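Local coordinates for PmbA-related protein (Thermotoga maritima, PDB 1VL4) that is of uncertain function but belongs to the PmbA/TldD group of the peptidase U62 family, and so may act as a metallopeptidase, at residues L346-G351 with I433-L438; M239-L244 with G423-V428; V31-S36 with V63-L68; E104-G109 with I165-G170. One frame throughout, in Å; residues are numbered along the deposited sequence. Where two conformers were deposited one is given.

Contact 1: residues L346-G351 with I433-L438; sequences LMLMPG and IAPSVL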
loop_
_atom_site.group_PDB
_atom_site.type_symbol
_atom_site.label_atom_id
_atom_site.label_comp_id
_atom_site.label_asym_id
_atom_site.label_seq_id
_atom_site.Cartn_x
_atom_site.Cartn_y
_atom_site.Cartn_z
ATOM N N LEU A 346 -8.421 6.816 19.640
ATOM C CA LEU A 346 -9.856 6.614 19.767
ATOM C C LEU A 346 -10.081 5.519 20.808
ATOM O O LEU A 346 -9.842 4.365 20.511
ATOM C CB LEU A 346 -10.488 6.211 18.439
ATOM C CG LEU A 346 -12.035 6.128 18.456
ATOM C CD1 LEU A 346 -12.627 7.499 18.639
ATOM C CD2 LEU A 346 -12.541 5.476 17.231
ATOM N N MET A 347 -10.638 5.901 21.966
ATOM C CA MET A 347 -10.743 5.038 23.120
ATOM C C MET A 347 -12.174 4.726 23.518
ATOM O O MET A 347 -12.936 5.619 23.850
ATOM C CB MET A 347 -10.028 5.668 24.314
ATOM C CG MET A 347 -10.071 4.823 25.565
ATOM S SD MET A 347 -8.953 5.414 26.799
ATOM C CE MET A 347 -9.191 4.241 28.111
ATOM N N LEU A 348 -12.478 3.443 23.608
ATOM C CA LEU A 348 -13.702 2.993 24.275
ATOM C C LEU A 348 -13.420 2.916 25.760
ATOM O O LEU A 348 -12.481 2.243 26.191
ATOM C CB LEU A 348 -14.161 1.616 23.756
ATOM C CG LEU A 348 -15.361 1.036 24.546
ATOM C CD1 LEU A 348 -16.556 1.737 24.068
ATOM C CD2 LEU A 348 -15.545 -0.423 24.331
ATOM N N MET A 349 -14.235 3.621 26.541
ATOM C CA MET A 349 -13.991 3.790 27.921
ATOM C C MET A 349 -14.349 2.504 28.666
ATOM O O MET A 349 -15.427 1.964 28.446
ATOM C CB MET A 349 -14.795 4.971 28.428
ATOM C CG MET A 349 -14.449 6.324 27.785
ATOM S SD MET A 349 -12.683 6.787 27.751
ATOM C CE MET A 349 -12.363 7.093 29.411
ATOM N N PRO A 350 -13.463 2.023 29.572
ATOM C CA PRO A 350 -13.738 0.774 30.279
ATOM C C PRO A 350 -14.820 0.906 31.324
ATOM O O PRO A 350 -15.030 2.004 31.856
ATOM C CB PRO A 350 -12.392 0.444 30.979
ATOM C CG PRO A 350 -11.798 1.747 31.259
ATOM C CD PRO A 350 -12.190 2.604 30.029
ATOM N N GLY A 351 -15.474 -0.211 31.618
ATOM C CA GLY A 351 -16.295 -0.340 32.788
ATOM C C GLY A 351 -15.503 -1.082 33.840
ATOM O O GLY A 351 -14.291 -1.001 33.855
ATOM N N ILE A 433 -7.930 2.265 21.216
ATOM C CA ILE A 433 -7.698 1.755 22.552
ATOM C C ILE A 433 -9.002 1.235 23.087
ATOM O O ILE A 433 -10.022 1.918 22.965
ATOM C CB ILE A 433 -7.285 2.887 23.456
ATOM C CG1 ILE A 433 -6.000 3.559 22.899
ATOM C CG2 ILE A 433 -7.181 2.414 24.911
ATOM C CD1 ILE A 433 -5.528 4.684 23.796
ATOM N N ALA A 434 -8.990 0.048 23.676
ATOM C CA ALA A 434 -10.248 -0.575 24.067
ATOM C C ALA A 434 -10.071 -1.720 25.006
ATOM O O ALA A 434 -9.071 -2.405 24.937
ATOM C CB ALA A 434 -11.035 -1.069 22.827
ATOM N N PRO A 435 -11.109 -1.966 25.832
ATOM C CA PRO A 435 -11.248 -3.208 26.591
ATOM C C PRO A 435 -12.070 -4.222 25.821
ATOM O O PRO A 435 -12.455 -3.981 24.692
ATOM C CB PRO A 435 -11.988 -2.742 27.832
ATOM C CG PRO A 435 -12.943 -1.728 27.281
ATOM C CD PRO A 435 -12.231 -1.057 26.120
ATOM N N SER A 436 -12.285 -5.385 26.394
ATOM C CA SER A 436 -13.216 -6.353 25.868
ATOM C C SER A 436 -14.638 -5.819 26.153
ATOM O O SER A 436 -14.822 -4.995 27.033
ATOM C CB SER A 436 -12.992 -7.710 26.533
ATOM O OG SER A 436 -11.648 -8.142 26.390
ATOM N N VAL A 437 -15.604 -6.263 25.351
ATOM C CA VAL A 437 -17.029 -5.973 25.540
ATOM C C VAL A 437 -17.874 -7.214 25.347
ATOM O O VAL A 437 -17.478 -8.189 24.638
ATOM C CB VAL A 437 -17.551 -4.892 24.541
ATOM C CG1 VAL A 437 -16.811 -3.587 24.743
ATOM C CG2 VAL A 437 -17.451 -5.387 23.058
ATOM N N LEU A 438 -19.034 -7.191 26.010
ATOM C CA LEU A 438 -20.107 -8.132 25.792
ATOM C C LEU A 438 -21.210 -7.527 24.903
ATOM O O LEU A 438 -21.823 -6.498 25.237
ATOM C CB LEU A 438 -20.701 -8.595 27.123
ATOM C CG LEU A 438 -21.885 -9.535 26.958
ATOM C CD1 LEU A 438 -21.511 -10.796 26.139
ATOM C CD2 LEU A 438 -22.420 -9.882 28.340
#

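Contact 2: residues M239-L244 with G423-V428; sequences MRNTAL and GNDVKV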
loop_
_atom_site.group_PDB
_atom_site.type_symbol
_atom_site.label_atom_id
_atom_site.label_comp_id
_atom_site.label_asym_id
_atom_site.label_seq_id
_atom_site.Cartn_x
_atom_site.Cartn_y
_atom_site.Cartn_z
ATOM N N MET A 239 -16.515 -9.932 22.732
ATOM C CA MET A 239 -15.449 -9.546 21.834
ATOM C C MET A 239 -14.241 -9.051 22.603
ATOM O O MET A 239 -14.240 -7.961 23.169
ATOM C CB MET A 239 -15.959 -8.536 20.850
ATOM C CG MET A 239 -14.880 -8.068 19.890
ATOM S SD MET A 239 -15.572 -7.389 18.382
ATOM C CE MET A 239 -16.562 -8.759 17.882
ATOM N N ARG A 240 -13.188 -9.866 22.626
ATOM C CA ARG A 240 -11.981 -9.488 23.329
ATOM C C ARG A 240 -11.410 -8.192 22.744
ATOM O O ARG A 240 -11.602 -7.895 21.565
ATOM C CB ARG A 240 -10.935 -10.570 23.275
ATOM C CG ARG A 240 -9.853 -10.437 24.346
ATOM C CD ARG A 240 -8.917 -11.598 24.355
ATOM N NE ARG A 240 -8.027 -11.562 23.198
ATOM C CZ ARG A 240 -7.200 -12.541 22.870
ATOM N NH1 ARG A 240 -6.463 -12.414 21.790
ATOM N NH2 ARG A 240 -7.099 -13.628 23.633
ATOM N N ASN A 241 -10.724 -7.453 23.612
ATOM C CA ASN A 241 -10.041 -6.212 23.255
ATOM C C ASN A 241 -9.311 -6.247 21.898
ATOM O O ASN A 241 -9.484 -5.352 21.065
ATOM C CB ASN A 241 -9.130 -5.679 24.422
ATOM C CG ASN A 241 -8.147 -6.700 24.997
ATOM O OD1 ASN A 241 -7.811 -7.712 24.374
ATOM N ND2 ASN A 241 -7.622 -6.382 26.201
ATOM N N THR A 242 -8.504 -7.273 21.683
ATOM C CA THR A 242 -7.725 -7.399 20.444
ATOM C C THR A 242 -8.600 -7.407 19.173
ATOM O O THR A 242 -8.203 -6.840 18.166
ATOM C CB THR A 242 -6.895 -8.683 20.446
ATOM O OG1 THR A 242 -7.734 -9.777 20.828
ATOM C CG2 THR A 242 -5.795 -8.598 21.456
ATOM N N ALA A 243 -9.778 -8.046 19.215
ATOM C CA ALA A 243 -10.697 -8.020 18.049
ATOM C C ALA A 243 -11.333 -6.617 17.918
ATOM O O ALA A 243 -11.414 -6.033 16.824
ATOM C CB ALA A 243 -11.756 -9.098 18.180
ATOM N N LEU A 244 -11.736 -6.044 19.043
ATOM C CA LEU A 244 -12.469 -4.791 19.015
ATOM C C LEU A 244 -11.559 -3.661 18.592
ATOM O O LEU A 244 -12.005 -2.751 17.902
ATOM C CB LEU A 244 -13.121 -4.523 20.372
ATOM C CG LEU A 244 -13.930 -3.243 20.493
ATOM C CD1 LEU A 244 -15.135 -3.273 19.551
ATOM C CD2 LEU A 244 -14.376 -3.089 21.935
ATOM N N GLY A 423 -15.605 -4.141 29.694
ATOM C CA GLY A 423 -14.543 -4.614 30.596
ATOM C C GLY A 423 -13.574 -3.539 31.022
ATOM O O GLY A 423 -13.657 -2.379 30.599
ATOM N N ASN A 424 -12.592 -3.959 31.805
ATOM C CA ASN A 424 -11.598 -3.052 32.332
ATOM C C ASN A 424 -10.207 -3.477 31.823
ATOM O O ASN A 424 -9.194 -3.011 32.308
ATOM C CB ASN A 424 -11.706 -2.982 33.872
ATOM C CG ASN A 424 -11.275 -4.278 34.541
ATOM O OD1 ASN A 424 -10.789 -5.187 33.891
ATOM N ND2 ASN A 424 -11.463 -4.363 35.843
ATOM N N ASP A 425 -10.169 -4.369 30.836
ATOM C CA ASP A 425 -8.926 -4.909 30.286
ATOM C C ASP A 425 -8.577 -4.119 29.042
ATOM O O ASP A 425 -8.602 -4.630 27.938
ATOM C CB ASP A 425 -9.020 -6.416 29.968
ATOM C CG ASP A 425 -10.189 -6.764 29.047
ATOM O OD1 ASP A 425 -11.177 -6.004 29.043
ATOM O OD2 ASP A 425 -10.122 -7.801 28.351
ATOM N N VAL A 426 -8.211 -2.863 29.264
ATOM C CA VAL A 426 -7.893 -1.930 28.190
ATOM C C VAL A 426 -6.553 -2.274 27.536
ATOM O O VAL A 426 -5.578 -2.583 28.221
ATOM C CB VAL A 426 -7.832 -0.503 28.747
ATOM C CG1 VAL A 426 -7.331 0.478 27.656
ATOM C CG2 VAL A 426 -9.200 -0.107 29.277
ATOM N N LYS A 427 -6.546 -2.312 26.206
ATOM C CA LYS A 427 -5.361 -2.549 25.426
ATOM C C LYS A 427 -5.254 -1.421 24.389
ATOM O O LYS A 427 -6.251 -0.909 23.881
ATOM C CB LYS A 427 -5.400 -3.918 24.729
ATOM C CG LYS A 427 -4.140 -4.260 23.941
ATOM C CD LYS A 427 -4.012 -5.708 23.614
ATOM C CE LYS A 427 -2.898 -5.994 22.594
ATOM N NZ LYS A 427 -1.516 -5.744 23.067
ATOM N N VAL A 428 -4.022 -1.062 24.061
ATOM C CA VAL A 428 -3.757 0.029 23.120
ATOM C C VAL A 428 -3.281 -0.524 21.762
ATOM O O VAL A 428 -2.471 -1.475 21.693
ATOM C CB VAL A 428 -2.682 0.975 23.741
ATOM C CG1 VAL A 428 -2.240 2.050 22.716
ATOM C CG2 VAL A 428 -3.180 1.614 24.899
#

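Contact 3: residues V31-S36 with V63-L68; sequences VEVQIS and VEIKVL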
loop_
_atom_site.group_PDB
_atom_site.type_symbol
_atom_site.label_atom_id
_atom_site.label_comp_id
_atom_site.label_asym_id
_atom_site.label_seq_id
_atom_site.Cartn_x
_atom_site.Cartn_y
_atom_site.Cartn_z
ATOM N N VAL A 31 1.122 36.764 -0.522
ATOM C CA VAL A 31 0.539 35.484 -0.124
ATOM C C VAL A 31 0.970 35.097 1.283
ATOM O O VAL A 31 1.890 35.710 1.848
ATOM C CB VAL A 31 0.936 34.377 -1.146
ATOM C CG1 VAL A 31 0.536 34.793 -2.546
ATOM C CG2 VAL A 31 2.428 34.052 -1.094
ATOM N N GLU A 32 0.297 34.101 1.869
ATOM C CA GLU A 32 0.766 33.513 3.093
ATOM C C GLU A 32 1.525 32.250 2.681
ATOM O O GLU A 32 1.305 31.726 1.584
ATOM C CB GLU A 32 -0.370 33.127 4.059
ATOM C CG GLU A 32 -1.406 34.210 4.285
ATOM C CD GLU A 32 -0.849 35.414 5.012
ATOM O OE1 GLU A 32 0.267 35.328 5.568
ATOM O OE2 GLU A 32 -1.533 36.456 5.010
ATOM N N VAL A 33 2.451 31.813 3.524
ATOM C CA VAL A 33 3.115 30.519 3.338
ATOM C C VAL A 33 3.138 29.740 4.639
ATOM O O VAL A 33 3.196 30.310 5.760
ATOM C CB VAL A 33 4.540 30.656 2.697
ATOM C CG1 VAL A 33 5.529 31.305 3.681
ATOM C CG2 VAL A 33 5.047 29.344 2.216
ATOM N N GLN A 34 3.015 28.418 4.480
ATOM C CA GLN A 34 3.117 27.462 5.557
ATOM C C GLN A 34 4.092 26.361 5.177
ATOM O O GLN A 34 4.083 25.859 4.051
ATOM C CB GLN A 34 1.762 26.882 5.911
ATOM C CG GLN A 34 1.786 25.851 7.002
ATOM C CD GLN A 34 0.364 25.547 7.495
ATOM O OE1 GLN A 34 -0.205 26.270 8.311
ATOM N NE2 GLN A 34 -0.240 24.520 6.920
ATOM N N ILE A 35 4.957 26.031 6.126
ATOM C CA ILE A 35 5.996 25.050 5.945
ATOM C C ILE A 35 5.836 23.963 7.006
ATOM O O ILE A 35 5.778 24.239 8.211
ATOM C CB ILE A 35 7.403 25.658 6.051
ATOM C CG1 ILE A 35 7.531 26.884 5.175
ATOM C CG2 ILE A 35 8.442 24.580 5.667
ATOM C CD1 ILE A 35 8.705 27.754 5.574
ATOM N N SER A 36 5.718 22.728 6.542
ATOM C CA SER A 36 5.602 21.586 7.402
ATOM C C SER A 36 6.860 20.711 7.168
ATOM O O SER A 36 7.251 20.385 6.018
ATOM C CB SER A 36 4.321 20.808 7.117
ATOM O OG SER A 36 3.185 21.637 7.274
ATOM N N VAL A 63 9.746 18.085 3.400
ATOM C CA VAL A 63 9.280 19.453 3.641
ATOM C C VAL A 63 8.136 19.772 2.661
ATOM O O VAL A 63 8.288 19.549 1.477
ATOM C CB VAL A 63 10.415 20.439 3.475
ATOM C CG1 VAL A 63 9.927 21.803 3.723
ATOM C CG2 VAL A 63 11.476 20.114 4.464
ATOM N N GLU A 64 6.988 20.174 3.175
ATOM C CA GLU A 64 5.878 20.649 2.382
ATOM C C GLU A 64 5.820 22.163 2.475
ATOM O O GLU A 64 5.768 22.720 3.581
ATOM C CB GLU A 64 4.551 20.113 2.922
ATOM C CG GLU A 64 3.350 20.520 2.030
ATOM C CD GLU A 64 1.985 20.200 2.656
ATOM O OE1 GLU A 64 1.913 19.746 3.825
ATOM O OE2 GLU A 64 0.974 20.416 1.965
ATOM N N ILE A 65 5.761 22.803 1.317
ATOM C CA ILE A 65 5.645 24.252 1.201
ATOM C C ILE A 65 4.247 24.557 0.622
ATOM O O ILE A 65 3.937 24.144 -0.514
ATOM C CB ILE A 65 6.707 24.804 0.302
ATOM C CG1 ILE A 65 8.105 24.546 0.871
ATOM C CG2 ILE A 65 6.518 26.342 0.081
ATOM C CD1 ILE A 65 9.039 23.886 -0.053
ATOM N N LYS A 66 3.395 25.224 1.403
ATOM C CA LYS A 66 2.058 25.549 0.923
ATOM C C LYS A 66 1.828 27.071 0.945
ATOM O O LYS A 66 2.021 27.715 1.996
ATOM C CB LYS A 66 1.027 24.845 1.775
ATOM C CG LYS A 66 -0.423 25.001 1.334
ATOM C CD LYS A 66 -1.316 24.173 2.228
ATOM C CE LYS A 66 -1.517 22.741 1.721
ATOM N NZ LYS A 66 -2.513 21.984 2.553
ATOM N N VAL A 67 1.424 27.618 -0.193
ATOM C CA VAL A 67 1.168 29.063 -0.325
ATOM C C VAL A 67 -0.342 29.300 -0.469
ATOM O O VAL A 67 -1.008 28.577 -1.233
ATOM C CB VAL A 67 1.893 29.635 -1.513
ATOM C CG1 VAL A 67 1.483 31.068 -1.758
ATOM C CG2 VAL A 67 3.416 29.528 -1.305
ATOM N N LEU A 68 -0.847 30.322 0.246
ATOM C CA LEU A 68 -2.296 30.620 0.366
ATOM C C LEU A 68 -2.528 32.006 -0.206
ATOM O O LEU A 68 -1.884 32.949 0.195
ATOM C CB LEU A 68 -2.726 30.532 1.795
ATOM C CG LEU A 68 -4.164 30.900 2.163
ATOM C CD1 LEU A 68 -5.152 29.911 1.587
ATOM C CD2 LEU A 68 -4.261 30.924 3.688
#

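Contact 4: residues E104-G109 with I165-G170; sequences EYFFEG and ITNTLG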
loop_
_atom_site.group_PDB
_atom_site.type_symbol
_atom_site.label_atom_id
_atom_site.label_comp_id
_atom_site.label_asym_id
_atom_site.label_seq_id
_atom_site.Cartn_x
_atom_site.Cartn_y
_atom_site.Cartn_z
ATOM N N GLU A 104 -10.010 27.995 1.592
ATOM C CA GLU A 104 -8.987 27.468 2.535
ATOM C C GLU A 104 -8.431 28.541 3.468
ATOM O O GLU A 104 -8.387 29.736 3.140
ATOM C CB GLU A 104 -7.778 26.830 1.814
ATOM C CG GLU A 104 -8.063 25.655 0.825
ATOM C CD GLU A 104 -8.176 24.308 1.497
ATOM O OE1 GLU A 104 -7.510 24.083 2.532
ATOM O OE2 GLU A 104 -8.955 23.472 0.991
ATOM N N TYR A 105 -7.934 28.094 4.619
ATOM C CA TYR A 105 -7.136 28.986 5.443
ATOM C C TYR A 105 -6.117 28.291 6.340
ATOM O O TYR A 105 -6.096 27.055 6.488
ATOM C CB TYR A 105 -8.036 29.938 6.242
ATOM C CG TYR A 105 -8.995 29.242 7.119
ATOM C CD1 TYR A 105 -10.143 28.676 6.597
ATOM C CD2 TYR A 105 -8.751 29.150 8.493
ATOM C CE1 TYR A 105 -11.031 28.016 7.418
ATOM C CE2 TYR A 105 -9.627 28.511 9.329
ATOM C CZ TYR A 105 -10.773 27.939 8.797
ATOM O OH TYR A 105 -11.643 27.296 9.662
ATOM N N PHE A 106 -5.196 29.108 6.839
ATOM C CA PHE A 106 -4.182 28.674 7.784
ATOM C C PHE A 106 -4.592 29.073 9.204
ATOM O O PHE A 106 -5.325 30.046 9.401
ATOM C CB PHE A 106 -2.845 29.341 7.499
ATOM C CG PHE A 106 -2.185 28.936 6.189
ATOM C CD1 PHE A 106 -2.517 27.746 5.520
ATOM C CD2 PHE A 106 -1.176 29.749 5.652
ATOM C CE1 PHE A 106 -1.836 27.387 4.312
ATOM C CE2 PHE A 106 -0.510 29.403 4.445
ATOM C CZ PHE A 106 -0.862 28.210 3.776
ATOM N N PHE A 107 -4.047 28.333 10.151
ATOM C CA PHE A 107 -4.195 28.563 11.556
ATOM C C PHE A 107 -3.144 29.551 12.070
ATOM O O PHE A 107 -1.957 29.465 11.742
ATOM C CB PHE A 107 -4.104 27.233 12.316
ATOM C CG PHE A 107 -4.679 27.284 13.699
ATOM C CD1 PHE A 107 -6.029 27.521 13.878
ATOM C CD2 PHE A 107 -3.895 27.081 14.811
ATOM C CE1 PHE A 107 -6.583 27.533 15.163
ATOM C CE2 PHE A 107 -4.449 27.124 16.104
ATOM C CZ PHE A 107 -5.795 27.335 16.267
ATOM N N GLU A 108 -3.601 30.490 12.882
ATOM C CA GLU A 108 -2.749 31.524 13.445
ATOM C C GLU A 108 -1.965 31.069 14.662
ATOM O O GLU A 108 -2.329 30.136 15.342
ATOM C CB GLU A 108 -3.631 32.717 13.862
ATOM C CG GLU A 108 -4.263 33.416 12.705
ATOM C CD GLU A 108 -5.111 34.584 13.151
ATOM O OE1 GLU A 108 -6.258 34.326 13.593
ATOM O OE2 GLU A 108 -4.621 35.740 13.074
ATOM N N GLY A 109 -0.877 31.766 14.959
ATOM C CA GLY A 109 -0.075 31.515 16.137
ATOM C C GLY A 109 -0.792 31.966 17.391
ATOM O O GLY A 109 -1.860 32.585 17.309
ATOM N N ILE A 165 5.617 22.708 12.232
ATOM C CA ILE A 165 4.718 23.459 11.346
ATOM C C ILE A 165 4.845 24.948 11.666
ATOM O O ILE A 165 4.753 25.370 12.837
ATOM C CB ILE A 165 3.277 22.987 11.370
ATOM C CG1 ILE A 165 3.193 21.450 11.292
ATOM C CG2 ILE A 165 2.475 23.659 10.202
ATOM C CD1 ILE A 165 1.824 20.875 11.499
ATOM N N THR A 166 5.095 25.738 10.637
ATOM C CA THR A 166 5.145 27.180 10.883
ATOM C C THR A 166 4.582 27.912 9.674
ATOM O O THR A 166 4.647 27.400 8.558
ATOM C CB THR A 166 6.590 27.609 11.259
ATOM O OG1 THR A 166 6.630 29.007 11.580
ATOM C CG2 THR A 166 7.566 27.309 10.108
ATOM N N ASN A 167 3.991 29.086 9.913
ATOM C CA ASN A 167 3.425 29.899 8.869
ATOM C C ASN A 167 3.551 31.406 9.162
ATOM O O ASN A 167 3.933 31.796 10.293
ATOM C CB ASN A 167 1.987 29.461 8.572
ATOM C CG ASN A 167 1.018 29.798 9.648
ATOM O OD1 ASN A 167 1.162 30.798 10.307
ATOM N ND2 ASN A 167 -0.060 28.988 9.771
ATOM N N THR A 168 3.224 32.200 8.153
ATOM C CA THR A 168 3.350 33.671 8.201
ATOM C C THR A 168 2.230 34.319 9.068
ATOM O O THR A 168 2.212 35.535 9.261
ATOM C CB THR A 168 3.357 34.232 6.789
ATOM O OG1 THR A 168 2.249 33.687 6.046
ATOM C CG2 THR A 168 4.670 33.824 6.088
ATOM N N LEU A 169 1.304 33.513 9.582
ATOM C CA LEU A 169 0.307 33.973 10.571
ATOM C C LEU A 169 0.770 33.760 12.010
ATOM O O LEU A 169 -0.019 33.836 12.980
ATOM C CB LEU A 169 -1.052 33.290 10.338
ATOM C CG LEU A 169 -1.759 33.591 9.032
ATOM C CD1 LEU A 169 -1.152 32.755 7.884
ATOM C CD2 LEU A 169 -3.264 33.288 9.268
ATOM N N GLY A 170 2.055 33.493 12.172
ATOM C CA GLY A 170 2.608 33.335 13.494
ATOM C C GLY A 170 2.624 31.936 14.048
ATOM O O GLY A 170 3.140 31.738 15.132
HETATM O O HOH W 1 -2.075 36.108 12.863
#

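Contact 1: residues L346-G351 with I433-L438
Met-347 and Ile-433 form a parallel beta bridge between strands 345-348 and 432-434, in a mixed sheet of the C-terminal domain. The two residues point to the same face of that sheet. Met-347 runs out extended, with CG anti to the backbone N (chi1 -179°), and this lays its thioether chain obliquely across the CG2 branch of Ile-433. CG of Met-347 is 3.8 Å from that methyl. Ile-433 bonds the neighbouring strand through both its N and its O: the N donates to Leu-346 O, and the O accepts from Leu-348 N at 3.0 Å. Beyond the bridge the strands part, and side chains take over. The side chains of Leu-348 and Pro-435 cross at about a right angle, with Leu-348 CD2 3.8 Å from Pro-435 CD. Leu-244 of helix 241-247 and Val-422 of strand 419-422 also touch Leu-348, so Leu-348 is buried. Pro-350 meets Pro-435 more loosely, its CB 4.3 Å from Pro-435 CG. The tightest spot is a methyl pair: CD2 of Leu-348 lies 3.4 Å from CG1 of Val-437, closer than usual for two carbons.

Contact 2: residues M239-L244 with G423-V428
Asn-241 reaches across to the loop before strand 427-428 and holds it by one strong bond. Its ND2 donates to the backbone O of Asp-425 at 2.7 Å, with an N-H...O angle of 156°. The acceptor lies close to the amide plane of Asn-241, but the donor is tilted from the carbonyl plane of Asp-425. Chi1 of Asn-241 is 52°, which places CG between the backbone N and the carbonyl carbon. The amide is thereby folded back over its own backbone, and OD1 takes a weak bond from Thr-242 N while ND2 faces the loop. The carboxylate of Asp-425 lies obliquely beside this amide, their planes 26° apart. ND2 to OD2 is 3.6 Å and is no hydrogen bond; OD2 is bound instead by Ser-436 OG, which also accepts from Asn-241 N. Lys-427 passes at about a right angle to Asn-241, with CB 3.6 Å from ND2. Its extended chain then runs by Thr-242, where CG2 is 4.0 Å from Lys-427 CD. A bend at chi4 turns NZ to Tyr-199 O, with cation-pi contacts to Tyr-199 and Trp-198. Thr-242 OG1 is gripped side-on by Arg-240, whose NE (3.0 Å) and NH1 both point to it in the guanidinium plane. OG1 also hydrogen-bonds Thr-369 O. Arg-240 makes salt bridges to Glu-220 and Glu-370. It is the N-cap residue of helix 241-247, and Asn-241 is the first residue of that helix. The contact thus joins a helix start to the loop leading into edge strand 427-428 of the mixed sheet.

Contact 3: residues V31-S36 with V63-L68
Val-33 CG2 packs 4.0 Å from Ile-65 CG2, although Ile-65 sits two residues along from Val-67, the bridge partner of Val-33. With chi1 at 70°, this CG2 lies anti to the backbone N and leans along the partner strand. In one of the two conformers deposited for Val-67, its CG2 also comes within 3.9 Å of Val-33 CG2. Further along, Ile-35 and Val-63 lie side by side and point the same way, with Ile-35 CG2 3.7 Å from Val-63 CG1. These residues belong to the long beta hairpin of strands 32-48 and 51-69, part of a six-stranded antiparallel sheet. Helices 15-29 and 84-93 cover the face that carries Val-33, Ile-35, Ile-65 and Val-67. Three hydrogen-bonded pairs join the backbones: Glu-32 with Leu-68, Gln-34 with Lys-66 and Ser-36 with Glu-64. The straightest bond runs from Lys-66 N to Gln-34 O, 2.8 Å with an angle of 174° at the hydrogen. The other face is more polar. Glu-32 bends away at chi2, and its OE1 hydrogen-bonds Thr-168 OG1. Lys-66 NZ makes a long salt bridge, 3.9 Å, to Glu-64 OE2 on its own strand.

Contact 4: residues E104-G109 with I165-G170
Phe-106 and Asn-167 make the close-packed half of this contact. Their side chains slide past each other in opposite directions, with ring and amide planes 13° apart, and Phe-106 CB is 3.6 Å from Asn-167 ND2. That nitrogen donates to Phe-107 O at 2.8 Å. The bond is nearly straight, 173° at the hydrogen, and the acceptor lies in the amide plane. Gln-34 OE1 takes a second bond from ND2, so the amide is held from the loop and from strand 32-48. Asn-167 ends strand 148-167 and opens a type I beta turn that runs to Gly-170. Its chi1 of 71° sets OD1 within 2.8 Å of Leu-169 N, which makes an Asx turn. Leu-169 then projects from the turn and divides its two methyls. CD1 meets the edge of the Phe-106 ring, 3.7 Å from CD2 of Phe-106, on the packed side. CD2 of Leu-169 instead rests 3.6 Å from CG of Glu-108, an exposed residue. This side is open to solvent. Gly-109 N donates to Leu-169 O at 3.0 Å. A water gives a hydrogen to that same oxygen and another to Glu-108 OE2, 2.6 Å from the water oxygen.

Overall arrangement
The four contacts form two groups at distant parts of the chain. Contacts 3 and 4 have centres about 9 Å apart and meet in the antiparallel sheet where strands 32-48 and 148-167 are neighbours; the backbone bond of Ile-35 N with Thr-166 O joins them. Contacts 1 and 2 have centres about 6 Å apart in the C-terminal domain. Their segments alternate along the chain, strands 427-428 and 432-434 are adjacent in one sheet, and Met-239 N bonds Val-437 O. Between the groups, centres are about 36 to 41 Å apart and nothing touches. Contact 3 closes before contact 4 opens, and both precede the others. The N-terminal and central family regions thus share one sheet, while contacts 1 and 2 lie within the C-terminal region, which also touches the central one.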